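Local coordinates for protein pyroglutatmate porin OpdO (Pseudomonas aeruginosa, PDB 2Y0K) that probably acts as an outer-membrane porin of the OprD family, forming a beta-barrel channel for small solutes, with pyroglutamate as the solute it is named for, at residues R247-L252 against A264-I269; L285-Q290 against E299-L304; F294-E299 against D328-G333; S322-G327 against K339-N344. All blocks are in the same frame, centred on the assembly; numbering follows the deposited sequence.

The four contacts lie along neighbouring strands of one region of the barrel wall and the long loop folded against it. Contacts 1 and 4 are hairpin pairings, held by regular backbone ladders; both are partly buried and meet bound detergent, through F249 and Y266 in contact 1 and Y324 in contact 4. Contact 2 is the buried one, where the N287 amide of 285-290 meets S301 and Q303. Contact 3 lies farther from the chain centre and trades the ladder for a turn and a bulge. Contacts 2 and 3 share E299, and R300 with D328 makes a salt bridge between them. Contacts 3 and 4 both use strand 318-332, while strands 260-270 and 300-309 join contacts 1 and 2.

Contact 1 of 4, residues R247-L252 against A264-I269; sequences RAFGAL and AGYQRI. With C8E ((hydroxyethyloxy)tri(ethyloxy)octane), chain F; C8E ((hydroxyethyloxy)tri(ethyloxy)octane), chain E.
A251 O is gripped from strand 264-269 by two donors of unequal strength: the N-H of Y266, with N and O 2.7 Å apart and an angle of 164° at the hydrogen, and the CA-H of G265. This belongs to the antiparallel ladder of a beta hairpin in the barrel wall, built from strands 245-257 and 260-270, whose segment axes run 4.6 Å apart at 176°. A251 N returns the bond to Y266 O, and F249 and R268 form the next hydrogen-bonded pair, its F249 N to R268 O distance being 3.0 Å. Weaker CA-H...O contacts fill the alternate positions.

F249, A251, Y266 and R268 project from one face, where detergent collects. F249 and Y266 sit diagonally across the strands with their side chains at about a right angle; F249 CE2 comes up in the plane of the Y266 ring, 3.7 Å from Y266 CD2. The Y266 side chain leaves with CG opposite the backbone N (chi1 176°), which lays a ring face under the ethoxy chain of one detergent, its C16 3.5 Å above the ring centre. The alkyl tail of another lies over a face of F249, offset toward the rim, consistent with a surface that faces the membrane.

The other face carries A248, Q267, L252 and I269. Loop residues Y275 and L285 pack on A248, and L285 and V286 on Q267, whose amide is satisfied by N287 N, F294 O and D293 O. L252 CD1 bends back over the bare backbone of G265, 3.5 Å from its CA. Beside R247, A248 CB rests 3.9 Å from I269 CD1.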
# COMPACT_ATOMS: atom_id res chain seq x y z
N ARG A 247 -20.08 3.55 1.54
CA ARG A 247 -19.51 4.83 1.16
C ARG A 247 -18.39 5.20 2.13
O ARG A 247 -18.48 4.94 3.34
CB ARG A 247 -20.59 5.91 1.11
CG ARG A 247 -21.74 5.53 0.19
CD ARG A 247 -23.01 6.27 0.54
NE ARG A 247 -22.97 7.65 0.06
CZ ARG A 247 -23.66 8.11 -0.98
NH1 ARG A 247 -24.46 7.29 -1.66
NH2 ARG A 247 -23.55 9.39 -1.34
N ALA A 248 -17.33 5.80 1.60
CA ALA A 248 -16.22 6.22 2.43
C ALA A 248 -15.70 7.57 1.99
O ALA A 248 -15.27 7.76 0.85
CB ALA A 248 -15.09 5.18 2.39
N PHE A 249 -15.72 8.51 2.92
CA PHE A 249 -15.22 9.84 2.67
C PHE A 249 -13.98 10.06 3.53
O PHE A 249 -13.97 9.71 4.72
CB PHE A 249 -16.29 10.88 3.02
CG PHE A 249 -15.74 12.25 3.25
CD1 PHE A 249 -15.18 12.97 2.21
CD2 PHE A 249 -15.78 12.83 4.51
CE1 PHE A 249 -14.67 14.24 2.42
CE2 PHE A 249 -15.26 14.10 4.72
CZ PHE A 249 -14.72 14.80 3.67
N GLY A 250 -12.94 10.63 2.94
CA GLY A 250 -11.74 10.93 3.68
C GLY A 250 -11.20 12.32 3.38
O GLY A 250 -11.27 12.78 2.25
N ALA A 251 -10.67 12.97 4.40
CA ALA A 251 -9.99 14.24 4.24
C ALA A 251 -8.68 14.21 5.03
O ALA A 251 -8.68 13.97 6.24
CB ALA A 251 -10.89 15.39 4.71
N LEU A 252 -7.56 14.44 4.35
CA LEU A 252 -6.27 14.56 5.02
C LEU A 252 -5.57 15.88 4.70
O LEU A 252 -5.33 16.22 3.53
CB LEU A 252 -5.36 13.40 4.66
CG LEU A 252 -4.10 13.19 5.51
CD1 LEU A 252 -4.47 12.90 6.96
CD2 LEU A 252 -3.27 12.04 4.94
N ALA A 264 -3.70 16.24 9.91
CA ALA A 264 -4.97 15.95 10.55
C ALA A 264 -5.84 15.28 9.53
O ALA A 264 -5.94 15.72 8.39
CB ALA A 264 -5.63 17.23 11.05
N GLY A 265 -6.46 14.18 9.94
CA GLY A 265 -7.29 13.41 9.03
C GLY A 265 -8.68 13.17 9.57
O GLY A 265 -8.90 13.02 10.78
N TYR A 266 -9.64 13.15 8.65
CA TYR A 266 -11.00 12.81 9.02
C TYR A 266 -11.57 11.78 8.05
O TYR A 266 -11.43 11.92 6.84
CB TYR A 266 -11.89 14.06 9.05
CG TYR A 266 -13.34 13.71 9.33
CD1 TYR A 266 -13.79 13.49 10.62
CD2 TYR A 266 -14.24 13.58 8.29
CE1 TYR A 266 -15.11 13.16 10.87
CE2 TYR A 266 -15.57 13.25 8.52
CZ TYR A 266 -16.00 13.04 9.81
OH TYR A 266 -17.32 12.71 10.03
N GLN A 267 -12.22 10.76 8.60
CA GLN A 267 -12.77 9.65 7.82
C GLN A 267 -14.16 9.23 8.32
O GLN A 267 -14.42 9.17 9.52
CB GLN A 267 -11.79 8.48 7.87
CG GLN A 267 -12.11 7.28 6.97
CD GLN A 267 -10.89 6.35 6.80
OE1 GLN A 267 -9.96 6.68 6.05
NE2 GLN A 267 -10.89 5.21 7.50
N ARG A 268 -15.06 8.94 7.38
CA ARG A 268 -16.40 8.50 7.73
C ARG A 268 -16.86 7.43 6.77
O ARG A 268 -16.88 7.62 5.55
CB ARG A 268 -17.38 9.69 7.77
CG ARG A 268 -18.89 9.33 7.87
CD ARG A 268 -19.25 8.47 9.10
NE ARG A 268 -20.53 8.91 9.70
CZ ARG A 268 -21.68 8.22 9.69
NH1 ARG A 268 -21.76 7.02 9.12
NH2 ARG A 268 -22.76 8.74 10.27
N ILE A 269 -17.19 6.27 7.32
CA ILE A 269 -17.64 5.15 6.51
C ILE A 269 -19.17 5.04 6.71
O ILE A 269 -19.66 5.22 7.82
CB ILE A 269 -16.87 3.85 6.90
CG1 ILE A 269 -15.57 3.69 6.10
CG2 ILE A 269 -17.70 2.62 6.62
CD1 ILE A 269 -14.55 4.81 6.20
O9 C8E F . -13.45 19.85 3.80
C10 C8E F . -12.80 18.92 4.65
C11 C8E F . -13.82 18.22 5.55
O12 C8E F . -13.14 17.56 6.60
C13 C8E F . -13.77 17.73 7.85
C14 C8E F . -15.10 16.98 7.85
O15 C8E F . -15.88 17.36 8.96
C16 C8E F . -15.52 16.70 10.16
C17 C8E F . -16.77 16.44 10.99
C1 C8E E . -19.66 13.88 2.61
C2 C8E E . -19.41 14.53 1.25
C3 C8E E . -18.34 13.78 0.45
C4 C8E E . -17.22 14.70 -0.04
C5 C8E E . -16.69 14.25 -1.41
C6 C8E E . -15.64 15.19 -2.01
C7 C8E E . -14.80 14.47 -3.06
C8 C8E E . -14.02 15.43 -3.95
O9 C8E E . -13.70 14.84 -5.21
C10 C8E E . -14.12 15.64 -6.30
C11 C8E E . -13.71 14.94 -7.59
O12 C8E E . -13.30 15.87 -8.56

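Contact 2 of 4, residues L285-Q290 against E299-L304; sequences LVNFIQ and ERSWQL. With C8E ((hydroxyethyloxy)tri(ethyloxy)octane), chain G.
The polar part of the contact is led by the hydroxyl of S301, which donates to N287 OD1 at 2.8 Å. It meets that oxygen in the amide plane on a lone pair, the C=O...OG angle being 125°. The S301 torsion accounts for this: OG stands between backbone N and carbonyl carbon (chi1 61°), directed at the loop. A second bond, weak and bent, runs from Q303 NE2 to V286 O at 3.1 Å, and V286 O also receives a weak bond from N287 ND2. The two nitrogens, N287 ND2 and Q303 NE2, come as near as 2.8 Å; both are donors as modelled, which leaves the amide orientations, and with them the two weak bonds to V286 O, uncertain.

Packing rests chiefly on N287 against Q303. Their side chains slide past each other in opposite directions with amide planes 63° apart, N287 ND2 lying 3.3 Å from Q303 CB. I289 adds a marginal touch, its CG2 4.2 Å from Q303 OE1.

Backbone order comes from a type I turn, L285 to F288, closed by F288 N on L285 O.

In the fold, this turn belongs to the long loop after strand 260-270 and lies against the inner wall. I289 packs on R323 and V325 of strand 318-332 and on E342 of strand 335-350.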
# COMPACT_ATOMS: atom_id res chain seq x y z
N LEU A 285 -7.61 4.40 2.31
CA LEU A 285 -8.33 5.17 3.31
C LEU A 285 -7.35 6.12 4.00
O LEU A 285 -6.24 5.71 4.36
CB LEU A 285 -8.95 4.21 4.34
CG LEU A 285 -10.02 3.28 3.77
CD1 LEU A 285 -10.45 2.24 4.81
CD2 LEU A 285 -11.22 4.10 3.31
N VAL A 286 -7.74 7.37 4.21
CA VAL A 286 -6.77 8.30 4.81
C VAL A 286 -6.36 7.94 6.24
O VAL A 286 -5.29 8.35 6.69
CB VAL A 286 -7.24 9.78 4.78
CG1 VAL A 286 -7.59 10.19 3.35
CG2 VAL A 286 -8.40 10.01 5.74
N ASN A 287 -7.20 7.18 6.95
CA ASN A 287 -6.89 6.78 8.33
C ASN A 287 -6.48 5.31 8.45
O ASN A 287 -6.54 4.72 9.52
CB ASN A 287 -8.06 7.09 9.28
CG ASN A 287 -8.24 8.58 9.51
OD1 ASN A 287 -9.29 9.02 10.00
ND2 ASN A 287 -7.23 9.36 9.16
N PHE A 288 -6.06 4.73 7.33
CA PHE A 288 -5.44 3.40 7.32
C PHE A 288 -4.03 3.54 7.89
O PHE A 288 -3.23 4.32 7.38
CB PHE A 288 -5.40 2.86 5.88
CG PHE A 288 -4.54 1.63 5.71
CD1 PHE A 288 -4.78 0.47 6.45
CD2 PHE A 288 -3.51 1.62 4.78
CE1 PHE A 288 -3.99 -0.67 6.28
CE2 PHE A 288 -2.71 0.50 4.59
CZ PHE A 288 -2.94 -0.65 5.33
N ILE A 289 -3.74 2.83 8.96
CA ILE A 289 -2.43 2.98 9.59
C ILE A 289 -1.80 1.60 9.86
O ILE A 289 -2.10 0.65 9.13
CB ILE A 289 -2.53 3.84 10.86
CG1 ILE A 289 -3.52 3.25 11.86
CG2 ILE A 289 -2.95 5.26 10.49
CD1 ILE A 289 -3.56 4.01 13.13
N GLN A 290 -0.94 1.49 10.88
CA GLN A 290 -0.13 0.27 11.04
C GLN A 290 -0.96 -1.01 11.09
O GLN A 290 -0.62 -1.99 10.44
CB GLN A 290 0.82 0.34 12.25
CG GLN A 290 1.69 -0.92 12.41
CD GLN A 290 2.77 -0.78 13.50
OE1 GLN A 290 3.21 0.32 13.80
NE2 GLN A 290 3.19 -1.89 14.07
N GLU A 299 -18.19 3.61 10.85
CA GLU A 299 -17.06 4.19 11.57
C GLU A 299 -16.72 5.64 11.19
O GLU A 299 -16.64 6.00 10.01
CB GLU A 299 -15.81 3.32 11.44
CG GLU A 299 -14.70 3.78 12.37
CD GLU A 299 -13.73 2.67 12.74
OE1 GLU A 299 -13.63 1.66 11.99
OE2 GLU A 299 -13.10 2.79 13.81
N ARG A 300 -16.55 6.46 12.21
CA ARG A 300 -16.11 7.83 12.04
C ARG A 300 -14.82 7.95 12.83
O ARG A 300 -14.74 7.47 13.96
CB ARG A 300 -17.17 8.79 12.56
CG ARG A 300 -16.64 10.18 12.90
CD ARG A 300 -17.76 11.05 13.45
NE ARG A 300 -18.28 10.51 14.71
CZ ARG A 300 -19.44 10.85 15.25
NH1 ARG A 300 -20.24 11.72 14.64
NH2 ARG A 300 -19.82 10.30 16.40
N SER A 301 -13.81 8.56 12.22
CA SER A 301 -12.50 8.61 12.84
C SER A 301 -11.76 9.90 12.54
O SER A 301 -12.03 10.56 11.53
CB SER A 301 -11.65 7.42 12.38
OG SER A 301 -11.44 7.43 10.96
N TRP A 302 -10.84 10.25 13.42
CA TRP A 302 -9.99 11.41 13.20
C TRP A 302 -8.59 11.04 13.58
O TRP A 302 -8.38 10.19 14.46
CB TRP A 302 -10.45 12.64 13.98
CG TRP A 302 -10.52 12.46 15.45
CD1 TRP A 302 -11.65 12.15 16.19
CD2 TRP A 302 -9.45 12.60 16.40
NE1 TRP A 302 -11.33 12.09 17.53
CE2 TRP A 302 -9.99 12.36 17.69
CE3 TRP A 302 -8.09 12.90 16.29
CZ2 TRP A 302 -9.22 12.41 18.85
CZ3 TRP A 302 -7.32 12.95 17.45
CH2 TRP A 302 -7.89 12.71 18.71
N GLN A 303 -7.63 11.64 12.89
CA GLN A 303 -6.23 11.29 13.06
C GLN A 303 -5.42 12.55 13.27
O GLN A 303 -5.64 13.57 12.60
CB GLN A 303 -5.70 10.56 11.80
CG GLN A 303 -4.16 10.60 11.63
CD GLN A 303 -3.61 9.76 10.45
OE1 GLN A 303 -2.43 9.45 10.41
NE2 GLN A 303 -4.48 9.43 9.49
N LEU A 304 -4.48 12.48 14.21
CA LEU A 304 -3.43 13.48 14.28
C LEU A 304 -2.10 12.78 14.10
O LEU A 304 -1.85 11.74 14.70
CB LEU A 304 -3.47 14.24 15.60
CG LEU A 304 -4.64 15.23 15.67
CD1 LEU A 304 -4.83 15.81 17.08
CD2 LEU A 304 -4.43 16.34 14.65
O9 C8E G . -0.40 15.40 17.20
C10 C8E G . 0.21 14.22 16.69
C11 C8E G . 1.00 13.57 17.81
O12 C8E G . 0.55 12.25 18.05
C13 C8E G . 0.72 11.92 19.41
C14 C8E G . 0.51 10.43 19.63
O15 C8E G . 0.07 10.23 20.95
C16 C8E G . -1.33 10.01 20.97

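Contact 3 of 4, residues F294-E299 against D328-G333; sequences FGNVDE and DNVARG
N296 begins the contact, its CB lying 3.8 Å from V330 CG1, and it also opens a type II beta turn that ends at E299. Both its nitrogens are taken by E299 OE1: the backbone N on the anti lone pair, and ND2 on the syn side at 2.7 Å. This double grip fixes the glutamate inside its own turn. V297 follows, and its carbonyl O accepts from A331 N at 3.2 Å, with the donor 38° out of the carbonyl plane instead of on a lone pair. The V297 side chain also meets the opposing strand, CG1 touching A331 CB at 3.6 Å. At D298 the acceptor is again the backbone: its O takes ND2 of N329 at 2.9 Å, so an asparagine side chain does here what a strand N-H does in a ladder. N329 CG lies opposite its own backbone N (chi1 -158°), which carries ND2 to that oxygen. N329 and V330 together face G338 in a G1 beta bulge. Last comes E299, alongside V330 and pointing the same way, with E299 CD 3.6 Å from V330 CG2.

The chemistry implies a turn fastened to an irregular strand end through carbonyl oxygens. E299 OE2 also lies close to the carboxylate of E340, which would probably encourage one of the two to hold a proton.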
# COMPACT_ATOMS: atom_id res chain seq x y z
N PHE A 294 -9.79 1.52 9.96
CA PHE A 294 -10.89 2.36 10.41
C PHE A 294 -11.99 2.40 9.37
O PHE A 294 -12.63 3.43 9.16
CB PHE A 294 -10.38 3.76 10.80
CG PHE A 294 -9.64 3.75 12.10
CD1 PHE A 294 -8.30 3.39 12.15
CD2 PHE A 294 -10.31 4.02 13.30
CE1 PHE A 294 -7.63 3.33 13.36
CE2 PHE A 294 -9.65 3.97 14.50
CZ PHE A 294 -8.31 3.62 14.54
N GLY A 295 -12.20 1.26 8.73
CA GLY A 295 -13.20 1.14 7.69
C GLY A 295 -14.34 0.23 8.10
O GLY A 295 -14.95 -0.42 7.24
N ASN A 296 -14.64 0.20 9.40
CA ASN A 296 -15.75 -0.60 9.93
C ASN A 296 -17.09 0.06 9.64
O ASN A 296 -17.16 1.27 9.45
CB ASN A 296 -15.64 -0.80 11.44
CG ASN A 296 -14.47 -1.67 11.83
OD1 ASN A 296 -14.53 -2.90 11.71
ND2 ASN A 296 -13.39 -1.04 12.28
N VAL A 297 -18.15 -0.74 9.65
CA VAL A 297 -19.48 -0.22 9.39
C VAL A 297 -19.72 1.04 10.22
O VAL A 297 -19.51 1.04 11.43
CB VAL A 297 -20.58 -1.28 9.68
CG1 VAL A 297 -21.97 -0.69 9.42
CG2 VAL A 297 -20.35 -2.53 8.83
N ASP A 298 -20.13 2.11 9.54
CA ASP A 298 -20.52 3.37 10.18
C ASP A 298 -19.41 4.14 10.89
O ASP A 298 -19.65 5.22 11.42
CB ASP A 298 -21.68 3.14 11.15
CG ASP A 298 -23.00 3.00 10.44
OD1 ASP A 298 -23.07 3.50 9.28
OD2 ASP A 298 -23.95 2.42 11.03
N GLU A 299 -18.19 3.61 10.85
CA GLU A 299 -17.06 4.19 11.57
C GLU A 299 -16.72 5.64 11.19
O GLU A 299 -16.64 6.00 10.01
CB GLU A 299 -15.81 3.32 11.44
CG GLU A 299 -14.70 3.78 12.37
CD GLU A 299 -13.73 2.67 12.74
OE1 GLU A 299 -13.63 1.66 11.99
OE2 GLU A 299 -13.10 2.79 13.81
N ASP A 328 -15.28 6.14 16.36
CA ASP A 328 -16.52 5.84 17.07
C ASP A 328 -17.65 5.68 16.06
O ASP A 328 -17.41 5.69 14.83
CB ASP A 328 -16.86 6.93 18.11
CG ASP A 328 -17.09 8.29 17.47
OD1 ASP A 328 -16.99 8.42 16.23
OD2 ASP A 328 -17.39 9.26 18.21
N ASN A 329 -18.87 5.55 16.57
CA ASN A 329 -20.05 5.31 15.75
C ASN A 329 -20.07 3.93 15.09
O ASN A 329 -20.90 3.66 14.24
CB ASN A 329 -20.22 6.40 14.68
CG ASN A 329 -21.66 6.49 14.17
OD1 ASN A 329 -22.61 6.62 14.96
ND2 ASN A 329 -21.84 6.42 12.85
N VAL A 330 -19.16 3.05 15.49
CA VAL A 330 -19.10 1.73 14.86
C VAL A 330 -20.34 0.88 15.18
O VAL A 330 -20.83 0.87 16.31
CB VAL A 330 -17.80 0.97 15.21
CG1 VAL A 330 -17.78 -0.39 14.53
CG2 VAL A 330 -16.57 1.79 14.78
N ALA A 331 -20.83 0.18 14.16
CA ALA A 331 -22.04 -0.63 14.31
C ALA A 331 -21.78 -1.91 15.10
O ALA A 331 -20.90 -2.70 14.75
CB ALA A 331 -22.64 -0.95 12.94
N ARG A 332 -22.55 -2.10 16.16
CA ARG A 332 -22.57 -3.35 16.91
C ARG A 332 -24.02 -3.79 16.96
O ARG A 332 -24.81 -3.29 17.76
CB ARG A 332 -22.04 -3.14 18.33
CG ARG A 332 -20.71 -2.43 18.39
CD ARG A 332 -20.01 -2.67 19.72
NE ARG A 332 -20.66 -1.98 20.83
CZ ARG A 332 -20.34 -2.16 22.11
NH1 ARG A 332 -19.39 -3.03 22.43
NH2 ARG A 332 -20.98 -1.50 23.05
N GLY A 333 -24.38 -4.73 16.10
CA GLY A 333 -25.77 -5.06 15.91
C GLY A 333 -26.50 -3.77 15.57
O GLY A 333 -26.03 -2.99 14.75

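Contact 4 of 4, residues S322-G327 against K339-N344; sequences SRYVSG and KEWERN. With C8E ((hydroxyethyloxy)tri(ethyloxy)octane), chain G.
Y324 and W341 cross obliquely on one face of the hairpin, their ring planes 31° apart and their six-membered ring centres 5.6 Å apart. One face of the indole receives Y324 OH, 3.3 Å above the plane and offset toward the rim. Y324 CE1 closes the contact farther along, 3.5 Å from W341 CE3. The tryptophan reaches this place because its CG stands between backbone N and carbonyl carbon (chi1 59°). At the edge of the Y324 ring lies R343 CB, while the R343 guanidinium has W341 CZ3 over one of its faces. Detergent touches the same surface, its C16 lying 3.4 Å from Y324 CB.

Beneath the rings the backbones pair in full antiparallel register. R323 with N344, V325 with E342 and G327 with E340 each exchange two hydrogen bonds; the shortest, G327 N to E340 O, measures 2.7 Å. The segment axes are 4.7 Å apart at 176°.

The opposite face bears R323, V325, E340, E342 and N344. E342 accepts there from the backbone N-H groups of I291 and G292, tying the folded-in loop to the wall. R323 approaches R305 and R364, consistent with the basic ladder known in OprD channels. An aromatic pair on one face, its tyrosine touching detergent, with charged groups and a loop on the other, is typical of a hairpin in a porin beta-barrel.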
# COMPACT_ATOMS: atom_id res chain seq x y z
N SER A 322 4.89 9.86 14.78
CA SER A 322 3.95 9.44 15.80
C SER A 322 2.55 9.80 15.34
O SER A 322 2.32 10.90 14.83
CB SER A 322 4.29 10.10 17.14
OG SER A 322 3.29 9.83 18.09
N ARG A 323 1.60 8.88 15.51
CA ARG A 323 0.24 9.18 15.12
C ARG A 323 -0.80 8.54 16.02
O ARG A 323 -0.54 7.53 16.67
CB ARG A 323 -0.03 8.82 13.65
CG ARG A 323 0.27 7.39 13.30
CD ARG A 323 0.02 7.10 11.81
NE ARG A 323 0.47 5.75 11.51
CZ ARG A 323 0.75 5.29 10.29
NH1 ARG A 323 0.59 6.07 9.22
NH2 ARG A 323 1.19 4.05 10.14
N TYR A 324 -1.98 9.13 16.02
CA TYR A 324 -3.08 8.63 16.83
C TYR A 324 -4.37 8.78 16.05
O TYR A 324 -4.60 9.78 15.37
CB TYR A 324 -3.14 9.38 18.16
CG TYR A 324 -4.24 8.95 19.12
CD1 TYR A 324 -4.05 7.90 20.01
CD2 TYR A 324 -5.46 9.62 19.15
CE1 TYR A 324 -5.05 7.52 20.91
CE2 TYR A 324 -6.47 9.25 20.04
CZ TYR A 324 -6.26 8.20 20.91
OH TYR A 324 -7.26 7.84 21.78
N VAL A 325 -5.21 7.75 16.15
CA VAL A 325 -6.49 7.74 15.48
C VAL A 325 -7.55 7.23 16.44
O VAL A 325 -7.38 6.18 17.07
CB VAL A 325 -6.49 6.80 14.26
CG1 VAL A 325 -7.78 6.95 13.47
CG2 VAL A 325 -5.27 7.11 13.37
N SER A 326 -8.65 7.97 16.51
CA SER A 326 -9.77 7.58 17.34
C SER A 326 -11.03 7.42 16.49
O SER A 326 -11.40 8.31 15.72
CB SER A 326 -10.01 8.63 18.42
OG SER A 326 -11.10 8.22 19.23
N GLY A 327 -11.68 6.27 16.62
CA GLY A 327 -12.91 6.01 15.89
C GLY A 327 -14.09 5.74 16.81
O GLY A 327 -13.92 5.19 17.90
N LYS A 339 -16.33 1.72 19.55
CA LYS A 339 -15.23 2.65 19.45
C LYS A 339 -13.88 1.98 19.58
O LYS A 339 -13.75 0.91 20.18
CB LYS A 339 -15.37 3.80 20.45
CG LYS A 339 -15.84 3.41 21.80
CD LYS A 339 -16.65 4.56 22.39
CE LYS A 339 -17.92 4.79 21.57
NZ LYS A 339 -18.80 5.85 22.15
N GLU A 340 -12.89 2.62 18.98
CA GLU A 340 -11.53 2.13 19.02
C GLU A 340 -10.56 3.28 18.89
O GLU A 340 -10.90 4.37 18.44
CB GLU A 340 -11.30 1.13 17.88
CG GLU A 340 -11.42 1.70 16.48
CD GLU A 340 -11.10 0.66 15.41
OE1 GLU A 340 -10.46 -0.35 15.76
OE2 GLU A 340 -11.48 0.86 14.23
N TRP A 341 -9.33 3.03 19.31
CA TRP A 341 -8.27 3.94 19.00
C TRP A 341 -6.98 3.18 18.81
O TRP A 341 -6.85 2.06 19.30
CB TRP A 341 -8.13 5.01 20.08
CG TRP A 341 -7.86 4.52 21.45
CD1 TRP A 341 -8.78 4.37 22.48
CD2 TRP A 341 -6.59 4.14 21.99
NE1 TRP A 341 -8.14 3.92 23.61
CE2 TRP A 341 -6.81 3.78 23.35
CE3 TRP A 341 -5.30 4.08 21.47
CZ2 TRP A 341 -5.77 3.36 24.17
CZ3 TRP A 341 -4.27 3.66 22.30
CH2 TRP A 341 -4.51 3.30 23.64
N GLU A 342 -6.05 3.78 18.07
CA GLU A 342 -4.75 3.17 17.81
C GLU A 342 -3.66 4.23 17.87
O GLU A 342 -3.82 5.34 17.37
CB GLU A 342 -4.73 2.47 16.44
CG GLU A 342 -3.39 1.77 16.11
CD GLU A 342 -3.35 1.10 14.71
OE1 GLU A 342 -4.43 0.74 14.17
OE2 GLU A 342 -2.24 0.92 14.17
N ARG A 343 -2.55 3.87 18.49
CA ARG A 343 -1.38 4.72 18.53
C ARG A 343 -0.28 4.03 17.73
O ARG A 343 -0.08 2.82 17.89
CB ARG A 343 -0.93 4.92 19.98
CG ARG A 343 0.29 5.80 20.13
CD ARG A 343 0.89 5.64 21.52
NE ARG A 343 -0.13 5.84 22.55
CZ ARG A 343 -0.51 4.92 23.43
NH1 ARG A 343 0.06 3.72 23.44
NH2 ARG A 343 -1.46 5.21 24.31
N ASN A 344 0.39 4.76 16.84
CA ASN A 344 1.60 4.23 16.18
C ASN A 344 2.80 5.12 16.45
O ASN A 344 2.68 6.34 16.47
CB ASN A 344 1.44 4.14 14.64
CG ASN A 344 0.31 3.25 14.19
OD1 ASN A 344 -0.16 2.37 14.92
ND2 ASN A 344 -0.13 3.46 12.95
O9 C8E G . -0.40 15.40 17.20
C10 C8E G . 0.21 14.22 16.69
C11 C8E G . 1.00 13.57 17.81
O12 C8E G . 0.55 12.25 18.05
C13 C8E G . 0.72 11.92 19.41
C14 C8E G . 0.51 10.43 19.63
O15 C8E G . 0.07 10.23 20.95
C16 C8E G . -1.33 10.01 20.97